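Local coordinates for protein CSP3 (PDB 5FIG) that stores copper in the bacterial cytosol, binding Cu(I) at high capacity and probably protecting the cell against copper toxicity, at residues 6-11 / 54-59; 49-54 / 64-69; 73-78 / 102-107; 16-21 / 86-91. One frame throughout, in Å; residues are numbered along the deposited sequence. Where two conformers were deposited one is given.

Contact 1: 6-11 / 54-59; sequences EACIEA and KAMQTD
With CG anti to the carbonyl carbon (chi1 -67°), an extended middle and a bend at chi3 (-89°), the side chain of Met-56 leaves helix 36-57 and hooks its thioether between Cys-8 and Ile-9 of helix 6-27. The end methyl makes the closest approaches: Met-56 CE lies 3.7 Å from Cys-8 SG and 3.8 Å from Ile-9 CG1. The sulfur takes part as well, with Met-56 SD 3.9 Å from Cys-8 CB. Ile-9 and Met-56 run past one another in opposite directions, each lying along the other's flank, and the branch of Ile-9 that reaches furthest puts CD1 3.9 Å from Gln-57 CG. No hydrogen bond joins the two segments; the contact is essentially apolar packing. It joins the first two antiparallel helices of an up-and-down four-helix bundle, near the start of one and the finish of the other. Cys-8 also meets Cys-103 and Met-106 of helix 89-107, so the methionine packs beside an interior rich in thiols. Gln-57 touches chiefly through CG, its amide nitrogen only skirting Ile-9 CG2; the amide oxygen accepts a hydrogen bond from Asn-20 of the second subunit. Beyond it helix 36-57 ends in a Schellman motif: Asp-59, at positive phi, is the C-prime residue, and its N makes a weak 3.3 Å bond to Met-56 O. Just before that, Thr-58 OG1 bonds to Lys-54 O at 2.8 Å, while Thr-58 N grips the same oxygen from the opposite face of its carbonyl plane.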
loop_
_atom_site.group_PDB
_atom_site.type_symbol
_atom_site.label_atom_id
_atom_site.label_comp_id
_atom_site.label_asym_id
_atom_site.label_seq_id
_atom_site.Cartn_x
_atom_site.Cartn_y
_atom_site.Cartn_z
ATOM N N GLU B 6 -8.386 16.043 9.968
ATOM C CA GLU B 6 -8.804 16.419 8.600
ATOM C C GLU B 6 -7.796 17.252 7.827
ATOM O O GLU B 6 -7.485 16.955 6.685
ATOM C CB GLU B 6 -10.159 17.106 8.580
ATOM C CG GLU B 6 -10.700 17.564 7.193
ATOM C CD GLU B 6 -12.191 17.922 7.207
ATOM O OE1 GLU B 6 -12.854 17.964 8.272
ATOM O OE2 GLU B 6 -12.757 18.181 6.129
ATOM N N ALA B 7 -7.221 18.273 8.469
ATOM C CA ALA B 7 -6.195 19.065 7.794
ATOM C C ALA B 7 -4.927 18.297 7.385
ATOM O O ALA B 7 -4.316 18.507 6.299
ATOM C CB ALA B 7 -5.801 20.284 8.649
ATOM N N CYS B 8 -4.428 17.434 8.278
ATOM C CA CYS B 8 -3.242 16.684 8.001
ATOM C C CYS B 8 -3.533 15.671 6.875
ATOM O O CYS B 8 -2.705 15.465 5.974
ATOM C CB CYS B 8 -2.764 15.911 9.233
ATOM S SG CYS B 8 -1.204 15.110 9.028
ATOM N N ILE B 9 -4.689 15.029 6.967
ATOM C CA ILE B 9 -5.155 14.159 5.872
ATOM C C ILE B 9 -5.114 14.879 4.548
ATOM O O ILE B 9 -4.627 14.362 3.560
ATOM C CB ILE B 9 -6.521 13.529 6.176
ATOM C CG1 ILE B 9 -6.375 12.494 7.302
ATOM C CG2 ILE B 9 -7.134 12.881 4.927
ATOM C CD1 ILE B 9 -7.674 12.127 7.994
ATOM N N GLU B 10 -5.684 16.066 4.506
ATOM C CA GLU B 10 -5.661 16.828 3.271
ATOM C C GLU B 10 -4.291 17.118 2.753
ATOM O O GLU B 10 -4.076 17.086 1.561
ATOM C CB GLU B 10 -6.382 18.148 3.473
ATOM C CG GLU B 10 -6.756 18.934 2.230
ATOM C CD GLU B 10 -7.719 18.210 1.321
ATOM O OE1 GLU B 10 -8.189 17.098 1.681
ATOM O OE2 GLU B 10 -8.086 18.772 0.271
ATOM N N ALA B 11 -3.404 17.518 3.646
ATOM C CA ALA B 11 -2.006 17.750 3.242
ATOM C C ALA B 11 -1.311 16.510 2.718
ATOM O O ALA B 11 -0.563 16.583 1.738
ATOM C CB ALA B 11 -1.220 18.342 4.366
ATOM N N LYS B 54 -4.402 6.384 5.891
ATOM C CA LYS B 54 -5.087 5.222 6.431
ATOM C C LYS B 54 -4.995 5.168 7.958
ATOM O O LYS B 54 -5.983 4.851 8.616
ATOM C CB LYS B 54 -4.518 3.971 5.786
ATOM C CG LYS B 54 -5.237 2.723 6.175
ATOM C CD LYS B 54 -4.536 1.458 5.748
ATOM C CE LYS B 54 -3.779 1.531 4.430
ATOM N NZ LYS B 54 -3.398 0.160 3.986
ATOM N N ALA B 55 -3.798 5.411 8.510
ATOM C CA ALA B 55 -3.593 5.370 9.940
ATOM C C ALA B 55 -4.456 6.373 10.680
ATOM O O ALA B 55 -5.114 6.048 11.672
ATOM C CB ALA B 55 -2.136 5.616 10.293
ATOM N N MET B 56 -4.528 7.583 10.135
ATOM C CA MET B 56 -5.393 8.604 10.732
ATOM C C MET B 56 -6.873 8.276 10.623
ATOM O O MET B 56 -7.654 8.443 11.604
ATOM C CB MET B 56 -5.119 9.978 10.142
ATOM C CG MET B 56 -3.764 10.491 10.513
ATOM S SD MET B 56 -3.420 12.156 9.849
ATOM C CE MET B 56 -2.721 11.796 8.275
ATOM N N GLN B 57 -7.287 7.764 9.479
ATOM C CA GLN B 57 -8.697 7.464 9.279
ATOM C C GLN B 57 -9.191 6.272 10.091
ATOM O O GLN B 57 -10.372 6.178 10.376
ATOM C CB GLN B 57 -8.982 7.238 7.798
ATOM C CG GLN B 57 -8.841 8.532 6.959
ATOM C CD GLN B 57 -9.107 8.315 5.460
ATOM O OE1 GLN B 57 -8.968 7.221 4.929
ATOM N NE2 GLN B 57 -9.452 9.407 4.781
ATOM N N THR B 58 -8.300 5.328 10.375
ATOM C CA THR B 58 -8.655 4.155 11.114
ATOM C C THR B 58 -8.316 4.262 12.593
ATOM O O THR B 58 -8.531 3.299 13.325
ATOM C CB THR B 58 -7.958 2.889 10.562
ATOM O OG1 THR B 58 -6.528 3.043 10.677
ATOM C CG2 THR B 58 -8.348 2.595 9.121
ATOM N N ASP B 59 -7.857 5.428 13.048
ATOM C CA ASP B 59 -7.480 5.645 14.452
ATOM C C ASP B 59 -6.470 4.578 14.941
ATOM O O ASP B 59 -6.611 3.952 15.978
ATOM C CB ASP B 59 -8.706 5.664 15.364
ATOM C CG ASP B 59 -9.623 6.865 15.109
ATOM O OD1 ASP B 59 -9.175 7.850 14.500
ATOM O OD2 ASP B 59 -10.797 6.833 15.536
#

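Contact 2: 49-54 / 64-69; sequences CALAVK and KEICAL
Ile-66 drives its CG2 methyl straight at the backbone of Ala-52: CG2 stands 3.7 Å from Ala-52 CA and 3.9 Å from Ala-52 N. The alanine's own methyl flanks the same group, with Ala-52 CB 4.1 Å from Ile-66 CG2. On the Leu-51 side the isobutyl group crosses the isoleucine at about a right angle, and Leu-51 CD2 comes to 4.1 Å from that one CG2. A single methyl thus meets both residues of helix 36-57. Ile-66 holds it there by setting CG2 anti to the backbone N, with CG1 on the other branch at chi1 -67°; Leu-51 meets it with CG anti to its own N (chi1 -177°). A methyl can touch main-chain atoms this closely because Ala-52 has no longer side chain to hold the helices apart. The two backbones are accordingly near: Ala-52 CA and Cys-67 CA are 5.7 Å from each other, and no hydrogen bond passes between the segments. At this point helices 36-57 and 63-81 pack closely; they follow one another in the chain and run antiparallel in the four-helix bundle. Beside this seam Cys-67 touches Met-56 of helix 36-57 and Met-106 of helix 89-107, and Cys-49 reaches the interior among Cys-70, Cys-74 and Cys-99. On the outer side the pair is covered by the third subunit, where Ile-66 packs on Glu-44 and Leu-69 on Glu-65 of that chain. Helix 6-27 lies on another flank of helix 36-57, where Val-53 rests against Ile-9, Cys-12 and Ile-13.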
loop_
_atom_site.group_PDB
_atom_site.type_symbol
_atom_site.label_atom_id
_atom_site.label_comp_id
_atom_site.label_asym_id
_atom_site.label_seq_id
_atom_site.Cartn_x
_atom_site.Cartn_y
_atom_site.Cartn_z
ATOM N N CYS B 49 2.574 8.630 2.490
ATOM C CA CYS B 49 1.462 9.543 2.685
ATOM C C CYS B 49 0.126 8.781 2.667
ATOM O O CYS B 49 -0.732 9.046 3.524
ATOM C CB CYS B 49 1.405 10.653 1.600
ATOM S SG CYS B 49 2.620 11.968 1.860
ATOM N N ALA B 50 -0.006 7.831 1.745
ATOM C CA ALA B 50 -1.191 6.990 1.706
ATOM C C ALA B 50 -1.335 6.218 3.042
ATOM O O ALA B 50 -2.439 6.053 3.592
ATOM C CB ALA B 50 -1.109 6.042 0.545
ATOM N N LEU B 51 -0.217 5.669 3.546
ATOM C CA LEU B 51 -0.279 4.948 4.821
ATOM C C LEU B 51 -0.709 5.833 6.001
ATOM O O LEU B 51 -1.439 5.399 6.916
ATOM C CB LEU B 51 1.084 4.295 5.136
ATOM C CG LEU B 51 1.154 3.445 6.408
ATOM C CD1 LEU B 51 0.398 2.166 6.212
ATOM C CD2 LEU B 51 2.610 3.122 6.783
ATOM N N ALA B 52 -0.173 7.051 6.038
ATOM C CA ALA B 52 -0.522 8.002 7.102
ATOM C C ALA B 52 -1.987 8.360 7.068
ATOM O O ALA B 52 -2.670 8.366 8.099
ATOM C CB ALA B 52 0.349 9.249 7.008
ATOM N N VAL B 53 -2.532 8.533 5.844
ATOM C CA VAL B 53 -3.993 8.765 5.684
ATOM C C VAL B 53 -4.784 7.602 6.272
ATOM O O VAL B 53 -5.708 7.792 7.060
ATOM C CB VAL B 53 -4.363 9.033 4.244
ATOM C CG1 VAL B 53 -5.876 9.038 4.067
ATOM C CG2 VAL B 53 -3.754 10.380 3.805
ATOM N N LYS B 54 -4.402 6.384 5.891
ATOM C CA LYS B 54 -5.087 5.222 6.431
ATOM C C LYS B 54 -4.995 5.168 7.958
ATOM O O LYS B 54 -5.983 4.851 8.616
ATOM C CB LYS B 54 -4.518 3.971 5.786
ATOM C CG LYS B 54 -5.237 2.723 6.175
ATOM C CD LYS B 54 -4.536 1.458 5.748
ATOM C CE LYS B 54 -3.779 1.531 4.430
ATOM N NZ LYS B 54 -3.398 0.160 3.986
ATOM N N LYS B 64 0.553 8.242 15.400
ATOM C CA LYS B 64 1.539 9.332 15.679
ATOM C C LYS B 64 2.935 8.989 15.149
ATOM O O LYS B 64 3.570 9.778 14.491
ATOM C CB LYS B 64 1.569 9.727 17.143
ATOM C CG LYS B 64 0.306 10.460 17.606
ATOM C CD LYS B 64 0.431 11.044 19.017
ATOM C CE LYS B 64 -0.807 11.927 19.405
ATOM N NZ LYS B 64 -0.617 12.701 20.680
ATOM N N GLU B 65 3.346 7.748 15.364
ATOM C CA GLU B 65 4.631 7.275 14.855
ATOM C C GLU B 65 4.686 7.213 13.341
ATOM O O GLU B 65 5.685 7.580 12.735
ATOM C CB GLU B 65 4.967 5.944 15.569
ATOM C CG GLU B 65 5.129 6.149 17.102
ATOM C CD GLU B 65 3.839 6.003 17.945
ATOM O OE1 GLU B 65 2.684 6.007 17.429
ATOM O OE2 GLU B 65 4.002 5.882 19.203
ATOM N N ILE B 66 3.606 6.754 12.712
ATOM C CA ILE B 66 3.465 6.767 11.271
ATOM C C ILE B 66 3.531 8.214 10.702
ATOM O O ILE B 66 4.270 8.501 9.741
ATOM C CB ILE B 66 2.217 6.003 10.787
ATOM C CG1 ILE B 66 2.404 4.517 11.086
ATOM C CG2 ILE B 66 1.951 6.276 9.270
ATOM C CD1 ILE B 66 1.134 3.702 10.961
ATOM N N CYS B 67 2.792 9.120 11.333
ATOM C CA CYS B 67 2.876 10.544 10.946
ATOM C C CYS B 67 4.308 11.110 11.101
ATOM O O CYS B 67 4.783 11.854 10.227
ATOM C CB CYS B 67 1.892 11.397 11.733
ATOM S SG CYS B 67 0.237 11.221 11.149
ATOM N N ALA B 68 5.009 10.752 12.173
ATOM C CA ALA B 68 6.391 11.204 12.338
ATOM C C ALA B 68 7.278 10.669 11.177
ATOM O O ALA B 68 8.120 11.399 10.640
ATOM C CB ALA B 68 6.944 10.799 13.683
ATOM N N LEU B 69 7.089 9.396 10.808
ATOM C CA LEU B 69 7.838 8.822 9.672
ATOM C C LEU B 69 7.509 9.522 8.369
ATOM O O LEU B 69 8.400 9.848 7.574
ATOM C CB LEU B 69 7.566 7.286 9.528
ATOM C CG LEU B 69 8.151 6.606 8.310
ATOM C CD1 LEU B 69 9.671 6.716 8.311
ATOM C CD2 LEU B 69 7.725 5.141 8.322
#

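Contact 3: 73-78 / 102-107; sequences ICEACG and QCRSMA
Glu-75 and Arg-104 stand on helices 63-81 and 89-107, which run antiparallel side by side, and the 10.6 Å from Glu-75 CA to Arg-104 CA has to be spanned by the side chains alone. They come at each other from opposite directions. The glutamate is extended beyond CG, while the arginine bends at chi3 (131°), which turns NH1 toward the carboxylate. Arg-104 NH1 and Glu-75 OE2 form a salt bridge at 2.7 Å, but its details are doubtful: it rests on one of two deposited conformers of Glu-75, whose CD lies too close to NH1 to be trusted. As a hydrogen bond it is weak, with 146° at the hydrogen. Both carboxylate oxygens crowd NH1 at the guanidinium edge, and the planes of the two groups stand 71° apart, so this is not the coplanar pairing of two oxygens with two nitrogens. The bridge spans the surface between the last two helices of the four-helix bundle, over a seam of small residues: Arg-104 rests on Ala-71, and Glu-75 on Ala-100. Beneath it Cys-74 and Cys-103 turn into the thiol-rich interior. The arginine's stronger polar partner is Asp-72, which takes NH2 in a second salt bridge. With a leucine in place of Arg-104, Asp-72 and Glu-75 would probably be left as two acidic groups on one helix face without the positive charge they share.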
loop_
_atom_site.group_PDB
_atom_site.type_symbol
_atom_site.label_atom_id
_atom_site.label_comp_id
_atom_site.label_asym_id
_atom_site.label_seq_id
_atom_site.Cartn_x
_atom_site.Cartn_y
_atom_site.Cartn_z
ATOM N N ILE B 73 10.123 11.425 5.692
ATOM C CA ILE B 73 10.211 11.077 4.281
ATOM C C ILE B 73 9.799 12.286 3.414
ATOM O O ILE B 73 10.494 12.614 2.431
ATOM C CB ILE B 73 9.361 9.861 3.938
ATOM C CG1 ILE B 73 9.976 8.695 4.732
ATOM C CG2 ILE B 73 9.321 9.623 2.442
ATOM C CD1 ILE B 73 9.242 7.411 4.600
ATOM N N CYS B 74 8.739 12.962 3.815
ATOM C CA CYS B 74 8.317 14.185 3.111
ATOM C C CYS B 74 9.422 15.239 3.125
ATOM O O CYS B 74 9.673 15.854 2.077
ATOM C CB CYS B 74 7.054 14.821 3.744
ATOM S SG CYS B 74 5.547 13.944 3.361
ATOM N N GLU B 75 10.066 15.466 4.282
ATOM C CA GLU B 75 11.174 16.452 4.403
ATOM C C GLU B 75 12.289 16.074 3.390
ATOM O O GLU B 75 12.767 16.887 2.598
ATOM C CB GLU B 75 11.690 16.591 5.920
ATOM C CG GLU B 75 10.791 17.491 6.721
ATOM C CD GLU B 75 11.175 17.584 8.182
ATOM O OE1 GLU B 75 12.243 17.081 8.556
ATOM O OE2 GLU B 75 10.383 18.152 8.973
ATOM N N ALA B 76 12.666 14.800 3.343
ATOM C CA ALA B 76 13.701 14.347 2.380
ATOM C C ALA B 76 13.293 14.467 0.913
ATOM O O ALA B 76 14.118 14.841 0.041
ATOM C CB ALA B 76 14.109 12.903 2.656
ATOM N N CYS B 77 12.054 14.090 0.611
ATOM C CA CYS B 77 11.549 14.211 -0.763
ATOM C C CYS B 77 11.543 15.665 -1.213
ATOM O O CYS B 77 11.944 16.011 -2.344
ATOM C CB CYS B 77 10.169 13.611 -0.855
ATOM S SG CYS B 77 9.590 13.444 -2.540
ATOM N N GLY B 78 11.065 16.519 -0.334
ATOM C CA GLY B 78 11.069 17.986 -0.614
ATOM C C GLY B 78 12.445 18.527 -0.860
ATOM O O GLY B 78 12.678 19.330 -1.765
ATOM N N GLN B 102 2.462 19.515 8.827
ATOM C CA GLN B 102 1.217 19.045 9.380
ATOM C C GLN B 102 1.413 17.720 10.129
ATOM O O GLN B 102 0.769 17.456 11.148
ATOM C CB GLN B 102 0.181 18.851 8.254
ATOM C CG GLN B 102 -0.383 20.169 7.713
ATOM C CD GLN B 102 -1.481 20.778 8.583
ATOM O OE1 GLN B 102 -2.049 20.152 9.460
ATOM N NE2 GLN B 102 -1.662 22.041 8.453
ATOM N N CYS B 103 2.219 16.852 9.540
ATOM C CA CYS B 103 2.499 15.530 10.177
ATOM C C CYS B 103 3.241 15.695 11.501
ATOM O O CYS B 103 2.970 14.936 12.439
ATOM C CB CYS B 103 3.265 14.634 9.208
ATOM S SG CYS B 103 2.174 13.912 7.954
ATOM N N ARG B 104 4.161 16.652 11.580
ATOM C CA ARG B 104 4.890 16.906 12.865
ATOM C C ARG B 104 3.910 17.330 13.959
ATOM O O ARG B 104 4.024 16.911 15.109
ATOM C CB ARG B 104 6.045 17.926 12.672
ATOM C CG ARG B 104 7.215 17.322 11.893
ATOM C CD ARG B 104 8.720 17.636 11.971
ATOM N NE ARG B 104 9.045 16.250 12.077
ATOM C CZ ARG B 104 9.813 15.462 11.330
ATOM N NH1 ARG B 104 10.619 15.895 10.367
ATOM N NH2 ARG B 104 9.771 14.168 11.629
ATOM N N SER B 105 2.911 18.147 13.594
ATOM C CA SER B 105 1.856 18.529 14.541
ATOM C C SER B 105 1.035 17.342 15.000
ATOM O O SER B 105 0.762 17.207 16.169
ATOM C CB SER B 105 0.925 19.548 13.882
ATOM O OG SER B 105 1.710 20.662 13.509
ATOM N N MET B 106 0.647 16.483 14.057
ATOM C CA MET B 106 -0.125 15.269 14.379
ATOM C C MET B 106 0.655 14.298 15.241
ATOM O O MET B 106 0.105 13.662 16.171
ATOM C CB MET B 106 -0.497 14.493 13.157
ATOM C CG MET B 106 -1.673 14.926 12.411
ATOM S SD MET B 106 -3.239 15.070 13.284
ATOM C CE MET B 106 -3.437 13.571 14.165
ATOM N N ALA B 107 1.960 14.227 14.971
ATOM C CA ALA B 107 2.856 13.316 15.679
ATOM C C ALA B 107 3.139 13.698 17.127
ATOM O O ALA B 107 3.543 12.872 17.943
ATOM C CB ALA B 107 4.176 13.196 14.902
#

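Contact 4: 16-21 / 86-91; sequences MKACNH and HDHCQA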
loop_
_atom_site.group_PDB
_atom_site.type_symbol
_atom_site.label_atom_id
_atom_site.label_comp_id
_atom_site.label_asym_id
_atom_site.label_seq_id
_atom_site.Cartn_x
_atom_site.Cartn_y
_atom_site.Cartn_z
ATOM N N MET B 16 0.650 13.359 -1.911
ATOM C CA MET B 16 0.550 12.169 -2.781
ATOM C C MET B 16 0.337 12.568 -4.202
ATOM O O MET B 16 0.985 12.058 -5.098
ATOM C CB MET B 16 -0.579 11.289 -2.328
ATOM C CG MET B 16 -0.642 9.870 -2.747
ATOM S SD MET B 16 -2.239 9.303 -2.138
ATOM C CE MET B 16 -2.407 7.917 -3.227
ATOM N N LYS B 17 -0.632 13.458 -4.415
ATOM C CA LYS B 17 -0.906 13.921 -5.743
ATOM C C LYS B 17 0.358 14.507 -6.367
ATOM O O LYS B 17 0.693 14.248 -7.493
ATOM C CB LYS B 17 -2.029 14.967 -5.701
ATOM C CG LYS B 17 -2.385 15.555 -7.035
ATOM C CD LYS B 17 -3.534 16.548 -6.905
ATOM C CE LYS B 17 -3.850 17.112 -8.275
ATOM N NZ LYS B 17 -4.854 18.216 -8.266
ATOM N N ALA B 18 0.986 15.425 -5.650
ATOM C CA ALA B 18 2.152 16.122 -6.208
ATOM C C ALA B 18 3.328 15.203 -6.495
ATOM O O ALA B 18 3.981 15.311 -7.523
ATOM C CB ALA B 18 2.584 17.261 -5.259
ATOM N N CYS B 19 3.581 14.285 -5.572
ATOM C CA CYS B 19 4.654 13.283 -5.712
ATOM C C CYS B 19 4.386 12.347 -6.838
ATOM O O CYS B 19 5.290 12.070 -7.659
ATOM C CB CYS B 19 4.829 12.451 -4.392
ATOM S SG CYS B 19 5.650 13.413 -3.084
ATOM N N ASN B 20 3.140 11.868 -6.948
ATOM C CA ASN B 20 2.803 10.985 -8.093
ATOM C C ASN B 20 2.899 11.699 -9.455
ATOM O O ASN B 20 3.345 11.142 -10.438
ATOM C CB ASN B 20 1.414 10.362 -7.907
ATOM C CG ASN B 20 1.395 9.260 -6.882
ATOM O OD1 ASN B 20 2.379 8.580 -6.737
ATOM N ND2 ASN B 20 0.276 9.078 -6.163
ATOM N N HIS B 21 2.431 12.953 -9.503
ATOM C CA HIS B 21 2.603 13.753 -10.688
ATOM C C HIS B 21 4.063 13.989 -11.061
ATOM O O HIS B 21 4.425 13.912 -12.240
ATOM C CB HIS B 21 1.846 15.105 -10.538
ATOM C CG HIS B 21 0.360 14.934 -10.680
ATOM N ND1 HIS B 21 -0.519 15.944 -10.345
ATOM C CD2 HIS B 21 -0.422 13.875 -11.049
ATOM C CE1 HIS B 21 -1.763 15.550 -10.547
ATOM N NE2 HIS B 21 -1.738 14.302 -10.981
ATOM N N HIS B 86 12.131 21.892 -13.064
ATOM C CA HIS B 86 10.948 21.525 -13.902
ATOM C C HIS B 86 10.331 20.223 -13.428
ATOM O O HIS B 86 10.644 19.775 -12.337
ATOM C CB HIS B 86 11.200 21.519 -15.438
ATOM C CG HIS B 86 9.943 21.800 -16.240
ATOM N ND1 HIS B 86 9.205 20.809 -16.867
ATOM C CD2 HIS B 86 9.256 22.951 -16.443
ATOM C CE1 HIS B 86 8.147 21.341 -17.453
ATOM N NE2 HIS B 86 8.163 22.642 -17.224
ATOM N N ASP B 87 9.364 19.703 -14.190
ATOM C CA ASP B 87 8.776 18.362 -14.013
ATOM C C ASP B 87 7.975 18.347 -12.755
ATOM O O ASP B 87 7.958 17.315 -12.059
ATOM C CB ASP B 87 9.835 17.255 -14.022
ATOM C CG ASP B 87 10.641 17.251 -15.281
ATOM O OD1 ASP B 87 10.036 17.052 -16.356
ATOM O OD2 ASP B 87 11.883 17.441 -15.209
ATOM N N HIS B 88 7.351 19.493 -12.425
ATOM C CA HIS B 88 6.535 19.629 -11.205
ATOM C C HIS B 88 7.362 19.509 -9.902
ATOM O O HIS B 88 6.791 19.282 -8.851
ATOM C CB HIS B 88 5.404 18.563 -11.216
ATOM C CG HIS B 88 4.209 18.890 -10.374
ATOM N ND1 HIS B 88 3.331 19.909 -10.700
ATOM C CD2 HIS B 88 3.715 18.310 -9.243
ATOM C CE1 HIS B 88 2.359 19.959 -9.802
ATOM N NE2 HIS B 88 2.558 18.995 -8.922
ATOM N N CYS B 89 8.690 19.632 -9.974
ATOM C CA CYS B 89 9.541 19.398 -8.803
ATOM C C CYS B 89 9.432 20.488 -7.716
ATOM O O CYS B 89 9.381 20.172 -6.535
ATOM C CB CYS B 89 10.994 19.245 -9.223
ATOM S SG CYS B 89 11.393 17.713 -10.080
ATOM N N GLN B 90 9.365 21.765 -8.108
ATOM C CA GLN B 90 9.169 22.824 -7.108
ATOM C C GLN B 90 7.786 22.744 -6.392
ATOM O O GLN B 90 7.698 22.904 -5.192
ATOM C CB GLN B 90 9.379 24.206 -7.727
ATOM C CG GLN B 90 10.814 24.461 -8.163
ATOM C CD GLN B 90 11.803 24.416 -6.998
ATOM O OE1 GLN B 90 11.681 25.189 -6.052
ATOM N NE2 GLN B 90 12.793 23.520 -7.067
ATOM N N ALA B 91 6.728 22.427 -7.133
ATOM C CA ALA B 91 5.415 22.181 -6.562
ATOM C C ALA B 91 5.432 20.995 -5.621
ATOM O O ALA B 91 4.753 20.991 -4.586
ATOM C CB ALA B 91 4.366 21.924 -7.684
#
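The imidazole of His-88 meets something on both faces and at its edge. Ala-91 CB lies 3.5 Å above one face, offset toward the rim, and toward the opposite face His-21 turns the edge of its own ring. That pair is a T-shaped (edge-to-face) stack, centroids 6.0 Å apart and planes at 73°. At the edge of the His-88 ring sits Ala-18: its CA is in the ring plane, 4.0 Å from His-88 NE2, and its carbonyl oxygen comes near the plane, with Ala-18 O 3.5 Å from His-88 CD2. His-21 adds its CB, 3.9 Å from His-88 CD2. Within its own helix, Lys-17 O stands 3.2 Å above one face of the His-21 ring, offset toward the rim. His-88 reaches across because its CG is anti to the backbone N (chi1 -157°), and because Asp-87 and His-88, both at positive phi, form the middle of a type I' turn closed by Cys-89 N to His-86 O at 3.1 Å. An alanine in place of His-88 would remove the imidazole, and would probably open a gap beside Ala-18 and Ala-91 and leave the His-21 ring edge without the face it packs against. On the far side of helix 6-27, Asn-20 hydrogen-bonds to Gln-57 of the second subunit, while Cys-19 turns inward to Cys-92 and Cys-96. The whole is a helix start, with His-88 at the N-cap position of helix 89-107, set against the antiparallel first helix at one end of an up-and-down four-helix bundle.

All four contacts fasten one four-helix bundle, each joining a different pair of neighbouring helices. Contacts 1 and 2 share helix 36-57 and have centres 8 Å apart; Met-56 SD and Cys-67 SG, 4.0 Å from each other, connect them. Contact 3 joins this end through Cys-8 SG and Cys-103 SG at 3.7 Å. Contact 4 lies on the other side of the chain's centre, about 21 Å from contact 1 between centres, but Cys-77 SG and Cys-19 SG, 4.0 Å apart, link it to contact 3. The model is copper-free; thiols brought together between the helices are consistent with Cu(I) being held inside the bundle.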